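Local coordinates for protein thiol-activated cytolysin (Desulfobulbus propionicus, PDB 6NAL) that probably forms pores in membranes by assembling into oligomeric beta-barrels, as other cholesterol-dependent cytolysins do, at residues V70-A75 with V93-V98; L77-D82 with T338-D343; A123-I128 with I196-S201; I368-S373 with F380-D385. All blocks are in the same frame, centred on the assembly; numbering follows the deposited sequence.

Contact 1: residues V70-A75 with V93-V98; sequences VTYPGA and VDKDRV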
loop_
_atom_site.group_PDB
_atom_site.type_symbol
_atom_site.label_atom_id
_atom_site.label_comp_id
_atom_site.label_asym_id
_atom_site.label_seq_id
_atom_site.Cartn_x
_atom_site.Cartn_y
_atom_site.Cartn_z
ATOM N N VAL A 70 17.873 27.243 36.269
ATOM C CA VAL A 70 16.668 28.052 36.103
ATOM C C VAL A 70 15.398 27.215 36.034
ATOM O O VAL A 70 14.288 27.778 36.032
ATOM C CB VAL A 70 16.812 28.935 34.847
ATOM C CG1 VAL A 70 15.507 29.375 34.305
ATOM C CG2 VAL A 70 17.711 30.110 35.201
ATOM N N THR A 71 15.514 25.892 36.057
ATOM C CA THR A 71 14.343 25.058 35.884
ATOM C C THR A 71 14.246 24.043 36.991
ATOM O O THR A 71 13.889 22.879 36.769
ATOM C CB THR A 71 14.363 24.313 34.558
ATOM O OG1 THR A 71 15.573 23.565 34.478
ATOM C CG2 THR A 71 14.316 25.211 33.415
ATOM N N TYR A 72 14.616 24.438 38.157
ATOM C CA TYR A 72 14.544 23.600 39.344
ATOM C C TYR A 72 13.162 23.699 39.972
ATOM O O TYR A 72 12.389 24.649 39.719
ATOM C CB TYR A 72 15.629 24.020 40.364
ATOM C CG TYR A 72 15.537 25.503 40.729
ATOM C CD1 TYR A 72 16.162 26.473 39.947
ATOM C CD2 TYR A 72 14.775 25.938 41.808
ATOM C CE1 TYR A 72 16.062 27.844 40.252
ATOM C CE2 TYR A 72 14.647 27.289 42.092
ATOM C CZ TYR A 72 15.300 28.228 41.304
ATOM O OH TYR A 72 15.220 29.556 41.559
ATOM N N PRO A 73 12.823 22.739 40.815
ATOM C CA PRO A 73 11.490 22.747 41.412
ATOM C C PRO A 73 11.289 24.021 42.210
ATOM O O PRO A 73 12.112 24.377 43.050
ATOM C CB PRO A 73 11.479 21.496 42.311
ATOM C CG PRO A 73 12.543 20.638 41.778
ATOM C CD PRO A 73 13.571 21.499 41.078
ATOM N N GLY A 74 10.168 24.688 41.966
ATOM C CA GLY A 74 9.881 25.941 42.611
ATOM C C GLY A 74 10.491 27.156 41.954
ATOM O O GLY A 74 10.333 28.273 42.481
ATOM N N ALA A 75 11.191 26.993 40.834
ATOM C CA ALA A 75 11.622 28.186 40.097
ATOM C C ALA A 75 10.403 28.917 39.548
ATOM O O ALA A 75 9.292 28.365 39.488
ATOM C CB ALA A 75 12.569 27.828 38.945
ATOM N N VAL A 93 13.278 37.442 40.838
ATOM C CA VAL A 93 12.839 38.283 41.946
ATOM C C VAL A 93 13.044 37.530 43.257
ATOM O O VAL A 93 13.340 36.332 43.282
ATOM C CB VAL A 93 11.367 38.733 41.800
ATOM C CG1 VAL A 93 11.229 39.747 40.673
ATOM C CG2 VAL A 93 10.447 37.566 41.545
ATOM N N ASP A 94 12.886 38.246 44.357
ATOM C CA ASP A 94 13.084 37.641 45.667
ATOM C C ASP A 94 11.831 36.887 46.060
ATOM O O ASP A 94 10.710 37.357 45.829
ATOM C CB ASP A 94 13.414 38.720 46.698
ATOM C CG ASP A 94 14.716 39.434 46.381
ATOM O OD1 ASP A 94 15.686 38.717 46.041
ATOM O OD2 ASP A 94 14.775 40.687 46.462
ATOM N N LYS A 95 12.018 35.738 46.685
ATOM C CA LYS A 95 10.891 34.875 46.982
ATOM C C LYS A 95 10.831 34.494 48.455
ATOM O O LYS A 95 11.806 34.614 49.193
ATOM C CB LYS A 95 10.954 33.615 46.114
ATOM C CG LYS A 95 10.791 33.877 44.615
ATOM C CD LYS A 95 10.992 32.624 43.812
ATOM C CE LYS A 95 12.397 32.521 43.271
ATOM N NZ LYS A 95 12.431 31.333 42.370
ATOM N N ASP A 96 9.646 34.064 48.872
ATOM C CA ASP A 96 9.423 33.486 50.188
ATOM C C ASP A 96 9.438 31.956 50.101
ATOM O O ASP A 96 9.660 31.387 49.027
ATOM C CB ASP A 96 8.103 33.993 50.777
ATOM C CG ASP A 96 8.123 34.071 52.328
ATOM O OD1 ASP A 96 9.123 33.661 52.977
ATOM O OD2 ASP A 96 7.114 34.537 52.903
ATOM N N ARG A 97 9.150 31.291 51.232
ATOM C CA ARG A 97 9.391 29.861 51.394
ATOM C C ARG A 97 8.329 29.026 50.690
ATOM O O ARG A 97 7.162 29.410 50.597
ATOM C CB ARG A 97 9.442 29.481 52.883
ATOM C CG ARG A 97 10.521 30.208 53.735
ATOM C CD ARG A 97 10.950 29.445 55.022
ATOM N NE ARG A 97 9.870 28.743 55.733
ATOM C CZ ARG A 97 8.768 29.316 56.238
ATOM N NH1 ARG A 97 8.568 30.631 56.120
ATOM N NH2 ARG A 97 7.854 28.569 56.866
ATOM N N VAL A 98 8.746 27.852 50.226
ATOM C CA VAL A 98 7.890 26.933 49.484
ATOM C C VAL A 98 8.174 25.513 49.939
ATOM O O VAL A 98 9.320 25.158 50.234
ATOM C CB VAL A 98 8.129 27.037 47.961
ATOM C CG1 VAL A 98 7.563 25.813 47.237
ATOM C CG2 VAL A 98 7.524 28.275 47.407
#
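Tyr72 and Lys95 make a polar contact between two loops, one entering strand 76-78 and the other leading from strand 89-90 into strand 98-103. The side chains approach from opposite directions, and Tyr72 OH and Lys95 NZ end 3.4 Å apart. A third group probably brings the two polar ends together: both bond to the carbonyl O of Pro116, so that a phenol and an amine share one acceptor. Lys95 NZ also lies 3.7 Å from Gly74 O and 4.0 Å from Ala75 CA, so the lysine terminus probably feels two carbonyl dipoles. Lys95 gets there with a kink: its chain is extended at chi2 and chi4 but turned at chi3 (-97°), which steers the amine to its place beside both the phenol and the backbone of the turn. On the other side, Tyr72 has CG lodged between its own backbone N and carbonyl carbon (chi1 56°). That torsion folds the ring back over the turn, where Ala75 CB sits 3.6 Å above the plane of the Tyr72 ring, over its centre, and supports one face. The turn itself is closed by a bond of 2.9 Å from Ala75 N to Tyr72 O. Beyond it, Gly74 and Ala75 make backbone hydrogen bonds with Val235 of strand 232-250. The arrangement is that of a type II beta turn, Tyr72 to Ala75, with proline and glycine at its two central positions; the positive phi of Gly74 (84°) is what that turn type demands at the third residue.

Contact 2: residues L77-D82 with T338-D343; sequences LVASND and TVFLKD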
loop_
_atom_site.group_PDB
_atom_site.type_symbol
_atom_site.label_atom_id
_atom_site.label_comp_id
_atom_site.label_asym_id
_atom_site.label_seq_id
_atom_site.Cartn_x
_atom_site.Cartn_y
_atom_site.Cartn_z
ATOM N N LEU A 77 9.287 31.422 36.099
ATOM C CA LEU A 77 9.705 31.708 34.737
ATOM C C LEU A 77 8.699 32.659 34.137
ATOM O O LEU A 77 7.563 32.721 34.615
ATOM C CB LEU A 77 9.749 30.448 33.871
ATOM C CG LEU A 77 10.691 29.347 34.303
ATOM C CD1 LEU A 77 10.321 28.060 33.549
ATOM C CD2 LEU A 77 12.158 29.805 34.028
ATOM N N VAL A 78 9.089 33.356 33.057
ATOM C CA VAL A 78 8.105 34.061 32.226
ATOM C C VAL A 78 7.759 33.188 31.015
ATOM O O VAL A 78 8.633 32.747 30.261
ATOM C CB VAL A 78 8.555 35.483 31.807
ATOM C CG1 VAL A 78 9.173 36.257 32.989
ATOM C CG2 VAL A 78 9.499 35.488 30.628
ATOM N N ALA A 79 6.479 32.917 30.841
ATOM C CA ALA A 79 6.054 32.062 29.737
ATOM C C ALA A 79 6.418 32.723 28.416
ATOM O O ALA A 79 6.293 33.946 28.244
ATOM C CB ALA A 79 4.556 31.797 29.823
ATOM N N SER A 80 6.880 31.912 27.484
ATOM C CA SER A 80 7.467 32.424 26.256
ATOM C C SER A 80 7.657 31.252 25.314
ATOM O O SER A 80 8.036 30.157 25.759
ATOM C CB SER A 80 8.811 33.093 26.536
ATOM O OG SER A 80 9.459 33.313 25.324
ATOM N N ASN A 81 7.433 31.482 24.020
ATOM C CA ASN A 81 7.724 30.433 23.063
ATOM C C ASN A 81 9.161 29.967 23.175
ATOM O O ASN A 81 9.467 28.819 22.850
ATOM C CB ASN A 81 7.438 30.901 21.657
ATOM C CG ASN A 81 5.991 30.958 21.394
ATOM O OD1 ASN A 81 5.242 30.050 21.769
ATOM N ND2 ASN A 81 5.560 32.034 20.769
ATOM N N ASP A 82 10.066 30.827 23.628
ATOM C CA ASP A 82 11.461 30.396 23.711
ATOM C C ASP A 82 11.701 29.344 24.813
ATOM O O ASP A 82 12.710 28.624 24.760
ATOM C CB ASP A 82 12.313 31.660 23.828
ATOM C CG ASP A 82 12.106 32.621 22.591
ATOM O OD1 ASP A 82 11.099 33.371 22.546
ATOM O OD2 ASP A 82 12.926 32.608 21.646
ATOM N N THR A 338 5.596 22.668 34.145
ATOM C CA THR A 338 5.250 24.008 34.583
ATOM C C THR A 338 3.746 24.101 34.727
ATOM O O THR A 338 2.990 23.493 33.965
ATOM C CB THR A 338 5.678 25.121 33.597
ATOM O OG1 THR A 338 5.335 24.780 32.239
ATOM C CG2 THR A 338 7.136 25.334 33.691
ATOM N N VAL A 339 3.334 24.932 35.653
ATOM C CA VAL A 339 1.960 25.339 35.860
ATOM C C VAL A 339 1.934 26.880 35.843
ATOM O O VAL A 339 2.949 27.534 36.111
ATOM C CB VAL A 339 1.511 24.658 37.173
ATOM C CG1 VAL A 339 1.912 25.483 38.408
ATOM C CG2 VAL A 339 0.055 24.265 37.122
ATOM N N PHE A 340 0.816 27.464 35.398
ATOM C CA PHE A 340 0.660 28.914 35.445
ATOM C C PHE A 340 0.526 29.369 36.900
ATOM O O PHE A 340 -0.162 28.735 37.708
ATOM C CB PHE A 340 -0.549 29.369 34.622
ATOM C CG PHE A 340 -0.322 29.274 33.139
ATOM C CD1 PHE A 340 0.427 30.244 32.472
ATOM C CD2 PHE A 340 -0.853 28.220 32.419
ATOM C CE1 PHE A 340 0.657 30.157 31.087
ATOM C CE2 PHE A 340 -0.634 28.106 31.044
ATOM C CZ PHE A 340 0.128 29.065 30.365
ATOM N N LEU A 341 1.203 30.469 37.252
ATOM C CA LEU A 341 1.238 30.842 38.665
ATOM C C LEU A 341 -0.101 31.395 39.120
ATOM O O LEU A 341 -0.538 31.112 40.240
ATOM C CB LEU A 341 2.356 31.844 38.916
ATOM C CG LEU A 341 2.449 32.406 40.337
ATOM C CD1 LEU A 341 2.624 31.318 41.399
ATOM C CD2 LEU A 341 3.576 33.435 40.399
ATOM N N LYS A 342 -0.780 32.135 38.249
ATOM C CA LYS A 342 -2.053 32.781 38.581
ATOM C C LYS A 342 -3.079 31.826 39.224
ATOM O O LYS A 342 -3.675 32.135 40.262
ATOM C CB LYS A 342 -2.659 33.350 37.318
ATOM C CG LYS A 342 -4.158 33.858 37.441
ATOM C CD LYS A 342 -4.784 34.127 36.062
ATOM C CE LYS A 342 -6.273 34.520 36.222
ATOM N NZ LYS A 342 -6.956 34.913 34.913
ATOM N N ASP A 343 -3.230 30.618 38.685
ATOM C CA ASP A 343 -4.319 29.714 39.098
ATOM C C ASP A 343 -3.889 28.261 39.238
ATOM O O ASP A 343 -4.639 27.476 39.820
ATOM C CB ASP A 343 -5.499 29.789 38.103
ATOM C CG ASP A 343 -5.052 29.828 36.598
ATOM O OD1 ASP A 343 -3.914 29.408 36.241
ATOM O OD2 ASP A 343 -5.889 30.286 35.761
#
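Leu77 lays one methyl of its forked end, CD1, across Thr338 CG2 at 4.2 Å, the two side chains crossing at about a right angle. It is the methyl of the threonine that does the touching: with OG1 set between the backbone N and the carbonyl carbon (chi1 46°), CG2 is left to face the leucine. Two residues further along each chain the pattern recurs, where Ala79 CB approaches Phe340 CE1 to 4.4 Å, obliquely to the ring. The alpha carbons of Leu77 and Thr338 stand 8.9 Å apart, about two strand spacings, because strand 232-250 runs between the segments and bonds to both. Its Leu233 touches Ala79 and Phe340 alike, and the phenylalanine ring also meets Tyr16, their planes about 40° apart. Past the strand end, Ser80 serves as N-cap of the short, weakly bonded helical turn that follows, its OG accepting from Asp82 N at 3.1 Å. The direct contact is thus made of methyl groups and one aromatic carbon. Such an interface is held by dispersion and burial and has little directional preference; the precise alignment of the strands probably comes from the backbone bonds each makes to the strand in the middle.

Contact 3: residues A123-I128 with I196-S201; sequences AGINDI and IFYSVS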
loop_
_atom_site.group_PDB
_atom_site.type_symbol
_atom_site.label_atom_id
_atom_site.label_comp_id
_atom_site.label_asym_id
_atom_site.label_seq_id
_atom_site.Cartn_x
_atom_site.Cartn_y
_atom_site.Cartn_z
ATOM N N ALA A 123 20.704 21.904 47.568
ATOM C CA ALA A 123 21.200 21.401 48.847
ATOM C C ALA A 123 20.157 20.539 49.546
ATOM O O ALA A 123 20.472 19.454 50.050
ATOM C CB ALA A 123 21.588 22.568 49.749
ATOM N N GLY A 124 18.904 21.018 49.606
ATOM C CA GLY A 124 17.844 20.230 50.219
ATOM C C GLY A 124 17.635 18.875 49.570
ATOM O O GLY A 124 17.405 17.870 50.266
ATOM N N ILE A 125 17.678 18.831 48.227
ATOM C CA ILE A 125 17.511 17.565 47.517
ATOM C C ILE A 125 18.655 16.629 47.855
ATOM O O ILE A 125 18.454 15.445 48.159
ATOM C CB ILE A 125 17.424 17.811 46.001
ATOM C CG1 ILE A 125 16.114 18.506 45.675
ATOM C CG2 ILE A 125 17.515 16.507 45.206
ATOM C CD1 ILE A 125 15.982 19.014 44.212
ATOM N N ASN A 126 19.877 17.158 47.825
ATOM C CA ASN A 126 21.042 16.323 48.050
ATOM C C ASN A 126 21.152 15.871 49.495
ATOM O O ASN A 126 21.786 14.845 49.759
ATOM C CB ASN A 126 22.298 17.061 47.637
ATOM C CG ASN A 126 22.515 17.006 46.163
ATOM O OD1 ASN A 126 22.171 16.018 45.482
ATOM N ND2 ASN A 126 23.098 18.055 45.648
ATOM N N ASP A 127 20.544 16.605 50.426
ATOM C CA ASP A 127 20.495 16.148 51.806
ATOM C C ASP A 127 19.575 14.941 51.939
ATOM O O ASP A 127 20.006 13.863 52.358
ATOM C CB ASP A 127 20.049 17.284 52.711
ATOM C CG ASP A 127 20.096 16.897 54.170
ATOM O OD1 ASP A 127 19.189 17.326 54.918
ATOM O OD2 ASP A 127 21.021 16.137 54.557
ATOM N N ILE A 128 18.305 15.092 51.554
ATOM C CA ILE A 128 17.373 13.963 51.544
ATOM C C ILE A 128 17.962 12.762 50.803
ATOM O O ILE A 128 17.740 11.606 51.183
ATOM C CB ILE A 128 16.035 14.402 50.927
ATOM C CG1 ILE A 128 15.457 15.497 51.811
ATOM C CG2 ILE A 128 15.092 13.216 50.768
ATOM C CD1 ILE A 128 14.210 16.097 51.274
ATOM N N ILE A 196 13.552 6.956 34.910
ATOM C CA ILE A 196 13.384 7.966 35.947
ATOM C C ILE A 196 13.749 7.363 37.299
ATOM O O ILE A 196 13.088 6.424 37.762
ATOM C CB ILE A 196 11.941 8.494 35.971
ATOM C CG1 ILE A 196 11.531 9.037 34.591
ATOM C CG2 ILE A 196 11.762 9.534 37.040
ATOM C CD1 ILE A 196 10.033 9.455 34.522
ATOM N N PHE A 197 14.749 7.948 37.982
ATOM C CA PHE A 197 15.131 7.424 39.293
ATOM C C PHE A 197 14.254 8.022 40.378
ATOM O O PHE A 197 13.667 7.290 41.175
ATOM C CB PHE A 197 16.616 7.686 39.614
ATOM C CG PHE A 197 17.575 6.988 38.690
ATOM C CD1 PHE A 197 17.260 5.771 38.121
ATOM C CD2 PHE A 197 18.790 7.544 38.393
ATOM C CE1 PHE A 197 18.144 5.137 37.265
ATOM C CE2 PHE A 197 19.677 6.919 37.534
ATOM C CZ PHE A 197 19.342 5.718 36.954
ATOM N N TYR A 198 14.144 9.352 40.417
ATOM C CA TYR A 198 13.259 10.014 41.364
ATOM C C TYR A 198 12.705 11.324 40.799
ATOM O O TYR A 198 13.187 11.853 39.798
ATOM C CB TYR A 198 13.983 10.323 42.680
ATOM C CG TYR A 198 15.238 11.169 42.497
ATOM C CD1 TYR A 198 16.458 10.578 42.207
ATOM C CD2 TYR A 198 15.211 12.582 42.604
ATOM C CE1 TYR A 198 17.614 11.352 42.064
ATOM C CE2 TYR A 198 16.353 13.324 42.449
ATOM C CZ TYR A 198 17.542 12.692 42.203
ATOM O OH TYR A 198 18.680 13.422 42.018
ATOM N N SER A 199 11.727 11.885 41.518
ATOM C CA SER A 199 11.129 13.161 41.167
ATOM C C SER A 199 11.157 14.138 42.345
ATOM O O SER A 199 11.245 13.748 43.509
ATOM C CB SER A 199 9.684 12.978 40.694
ATOM O OG SER A 199 9.640 12.276 39.474
ATOM N N VAL A 200 11.081 15.432 42.016
ATOM C CA VAL A 200 10.988 16.493 43.003
ATOM C C VAL A 200 9.913 17.478 42.570
ATOM O O VAL A 200 9.997 18.060 41.478
ATOM C CB VAL A 200 12.313 17.236 43.220
ATOM C CG1 VAL A 200 12.082 18.280 44.298
ATOM C CG2 VAL A 200 13.462 16.293 43.572
ATOM N N SER A 201 8.931 17.704 43.443
ATOM C CA SER A 201 7.805 18.575 43.166
ATOM C C SER A 201 7.832 19.748 44.139
ATOM O O SER A 201 8.581 19.758 45.124
ATOM C CB SER A 201 6.500 17.780 43.264
ATOM O OG SER A 201 6.307 17.313 44.586
#
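Ile125 and Val200 meet tip to tip, and nearly all the close packing of this contact is concentrated there. Ile125 CD1 lies 3.8 Å from Val200 CG2 and 4.0 Å from Val200 CG1, so the end methyl rests on both branches of the valine, while Ile125 CG1 backs it at 4.0 Å from the same Val200 CG2. With CG1 of Ile125 beside the backbone N (chi1 -70°) and chi2 extended, the longer arm reaches straight out from the helix to the strand. The shorter branch is more loosely engaged: Ile125 CG2 comes within 4.4 Å of Tyr198 CE2, oblique to the ring. Here a helix, 118-133, packs against the large, curled antiparallel sheet found in cholesterol-dependent cytolysins, and strand 187-202 carries a classic beta bulge, Phe197 and Tyr198 both facing Tyr240. The Tyr198 ring lies against that of Tyr240, with planes only about 15° apart. Toward solvent the packing gives way. Ala123 and Asn126 sit on the exposed side of the helix, where Asp127 OD2 forms a salt bridge with Lys131, and on the strand Ser199 and Ser201 point their side chains away from the helix, both partly exposed.

Contact 4: residues I368-S373 with F380-D385; sequences IRLEHS and FTVTWD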
loop_
_atom_site.group_PDB
_atom_site.type_symbol
_atom_site.label_atom_id
_atom_site.label_comp_id
_atom_site.label_asym_id
_atom_site.label_seq_id
_atom_site.Cartn_x
_atom_site.Cartn_y
_atom_site.Cartn_z
ATOM N N ILE A 368 10.711 -17.926 -15.694
ATOM C CA ILE A 368 9.800 -19.003 -16.091
ATOM C C ILE A 368 10.570 -19.985 -16.972
ATOM O O ILE A 368 11.046 -19.614 -18.049
ATOM C CB ILE A 368 8.558 -18.475 -16.826
ATOM C CG1 ILE A 368 7.716 -17.577 -15.921
ATOM C CG2 ILE A 368 7.692 -19.649 -17.347
ATOM C CD1 ILE A 368 6.810 -16.680 -16.682
ATOM N N ARG A 369 10.707 -21.229 -16.502
ATOM C CA ARG A 369 11.310 -22.309 -17.283
ATOM C C ARG A 369 10.204 -23.168 -17.883
ATOM O O ARG A 369 9.327 -23.649 -17.162
ATOM C CB ARG A 369 12.238 -23.191 -16.434
ATOM C CG ARG A 369 13.537 -22.549 -15.965
ATOM C CD ARG A 369 14.665 -23.568 -15.897
ATOM N NE ARG A 369 15.753 -23.148 -15.006
ATOM C CZ ARG A 369 16.931 -23.764 -14.932
ATOM N NH1 ARG A 369 17.178 -24.825 -15.700
ATOM N NH2 ARG A 369 17.864 -23.326 -14.099
ATOM N N LEU A 370 10.242 -23.363 -19.186
ATOM C CA LEU A 370 9.305 -24.250 -19.888
ATOM C C LEU A 370 10.036 -25.509 -20.331
ATOM O O LEU A 370 11.159 -25.414 -20.810
ATOM C CB LEU A 370 8.716 -23.559 -21.105
ATOM C CG LEU A 370 8.150 -22.186 -20.730
ATOM C CD1 LEU A 370 7.725 -21.551 -22.060
ATOM C CD2 LEU A 370 6.967 -22.224 -19.747
ATOM N N GLU A 371 9.448 -26.680 -20.101
ATOM C CA GLU A 371 10.070 -27.939 -20.487
ATOM C C GLU A 371 9.004 -28.839 -21.070
ATOM O O GLU A 371 7.910 -28.996 -20.520
ATOM C CB GLU A 371 10.768 -28.612 -19.311
ATOM C CG GLU A 371 11.412 -27.562 -18.377
ATOM C CD GLU A 371 12.362 -28.129 -17.309
ATOM O OE1 GLU A 371 11.867 -28.671 -16.293
ATOM O OE2 GLU A 371 13.606 -27.988 -17.469
ATOM N N HIS A 372 9.331 -29.363 -22.222
ATOM C CA HIS A 372 8.478 -30.261 -22.967
ATOM C C HIS A 372 9.274 -31.535 -23.193
ATOM O O HIS A 372 10.351 -31.502 -23.802
ATOM C CB HIS A 372 8.092 -29.611 -24.274
ATOM C CG HIS A 372 7.371 -30.501 -25.228
ATOM N ND1 HIS A 372 6.598 -31.563 -24.822
ATOM C CD2 HIS A 372 7.265 -30.445 -26.578
ATOM C CE1 HIS A 372 6.036 -32.119 -25.883
ATOM N NE2 HIS A 372 6.423 -31.458 -26.962
ATOM N N SER A 373 8.766 -32.639 -22.691
ATOM C CA SER A 373 9.362 -33.940 -22.968
ATOM C C SER A 373 8.336 -34.901 -23.537
ATOM O O SER A 373 8.638 -36.080 -23.697
ATOM C CB SER A 373 9.952 -34.555 -21.701
ATOM O OG SER A 373 8.858 -34.852 -20.836
ATOM N N PHE A 380 3.228 -23.443 -26.237
ATOM C CA PHE A 380 3.227 -22.679 -24.998
ATOM C C PHE A 380 2.779 -21.241 -25.290
ATOM O O PHE A 380 3.227 -20.631 -26.263
ATOM C CB PHE A 380 4.637 -22.624 -24.374
ATOM C CG PHE A 380 5.163 -23.929 -23.849
ATOM C CD1 PHE A 380 5.854 -24.767 -24.672
ATOM C CD2 PHE A 380 5.026 -24.272 -22.521
ATOM C CE1 PHE A 380 6.350 -25.971 -24.228
ATOM C CE2 PHE A 380 5.538 -25.486 -22.062
ATOM C CZ PHE A 380 6.209 -26.327 -22.933
ATOM N N THR A 381 1.934 -20.680 -24.426
ATOM C CA THR A 381 1.585 -19.257 -24.457
ATOM C C THR A 381 1.836 -18.647 -23.085
ATOM O O THR A 381 1.305 -19.133 -22.077
ATOM C CB THR A 381 0.130 -19.070 -24.862
ATOM O OG1 THR A 381 -0.099 -19.822 -26.051
ATOM C CG2 THR A 381 -0.199 -17.610 -25.158
ATOM N N VAL A 382 2.668 -17.615 -23.036
ATOM C CA VAL A 382 3.000 -16.940 -21.790
ATOM C C VAL A 382 2.812 -15.440 -21.975
ATOM O O VAL A 382 3.316 -14.865 -22.939
ATOM C CB VAL A 382 4.425 -17.254 -21.330
ATOM C CG1 VAL A 382 4.673 -16.513 -20.017
ATOM C CG2 VAL A 382 4.602 -18.730 -21.164
ATOM N N THR A 383 2.036 -14.821 -21.081
ATOM C CA THR A 383 1.752 -13.395 -21.119
ATOM C C THR A 383 1.907 -12.813 -19.713
ATOM O O THR A 383 1.883 -13.529 -18.711
ATOM C CB THR A 383 0.339 -13.115 -21.672
ATOM O OG1 THR A 383 -0.623 -13.559 -20.714
ATOM C CG2 THR A 383 0.123 -13.825 -23.057
ATOM N N TRP A 384 2.099 -11.506 -19.641
ATOM C CA TRP A 384 2.226 -10.850 -18.346
ATOM C C TRP A 384 2.045 -9.357 -18.535
ATOM O O TRP A 384 2.005 -8.846 -19.656
ATOM C CB TRP A 384 3.573 -11.126 -17.669
ATOM C CG TRP A 384 4.759 -10.670 -18.447
ATOM C CD1 TRP A 384 5.342 -9.456 -18.391
ATOM C CD2 TRP A 384 5.511 -11.436 -19.401
ATOM N NE1 TRP A 384 6.388 -9.384 -19.294
ATOM C CE2 TRP A 384 6.521 -10.594 -19.915
ATOM C CE3 TRP A 384 5.431 -12.748 -19.870
ATOM C CZ2 TRP A 384 7.438 -11.022 -20.875
ATOM C CZ3 TRP A 384 6.345 -13.175 -20.828
ATOM C CH2 TRP A 384 7.344 -12.317 -21.306
ATOM N N ASP A 385 1.976 -8.660 -17.410
ATOM C CA ASP A 385 1.844 -7.215 -17.406
ATOM C C ASP A 385 3.125 -6.608 -16.868
ATOM O O ASP A 385 3.719 -7.142 -15.938
ATOM C CB ASP A 385 0.656 -6.781 -16.548
ATOM C CG ASP A 385 -0.690 -6.908 -17.268
ATOM O OD1 ASP A 385 -0.721 -6.893 -18.544
ATOM O OD2 ASP A 385 -1.717 -6.993 -16.532
#
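The ring of Phe380 carries Leu370 CB on one face, 3.8 Å above its plane and displaced toward the rim, while its edge is turned to His372 CB and Glu371 O. The first is a CH-pi contact, Leu370 CB lying 4.1 Å from the centroid of the Phe380 ring and 21° off the normal. Leu370 keeps hold of the ring further down its chain as well, with CD1 3.9 Å from Phe380 CG. At the edge, Phe380 CZ is 4.0 Å from His372 CB; the imidazole is occupied with Tyr376, to whose carbonyl O NE2 is hydrogen-bonded. The second flat group, the Trp384 indole, has Val382 CG1 from its own strand at its edge, in plane. Leucine and phenylalanine slide past each other in opposite directions, as do Ile368 and Val382, with Ile368 CD1 standing 4.0 Å from Val382 CG1. With Val382 CG1 anti to the backbone N (chi1 -180°), that methyl is placed against the isoleucine. The strands run antiparallel at 172° with axes 10.0 Å apart, the spacing of facing layers in a beta sandwich. Strand 349-372, bonded to strands 412-418 and 454-462, belongs to one layer; strand 378-389, set between strands 394-408 and 422-432, belongs to the other, and further along it Asp385 packs on Tyr55 of the second subunit.

In the fold
Contacts 1, 2 and 3 form one cluster around strand 232-250 of the large antiparallel sheet. Contact 1 links them: Val70 CG1 lies 3.4 Å from Leu77 CD2 of contact 2, and Pro73 CG 3.5 Å from Val200 CG1 of contact 3, whereas contacts 2 and 3 do not touch and their centres are about 23 Å apart. Along the chain contacts 1 and 2 interlock, and contact 3 falls between the segments of contact 2, so distant parts of the sequence build one core. Contact 4 comes last, in the beta-sandwich domain, its centre about 74 to 82 Å from the centres of the others, as expected of an elongated cytolysin with its sandwich at one end.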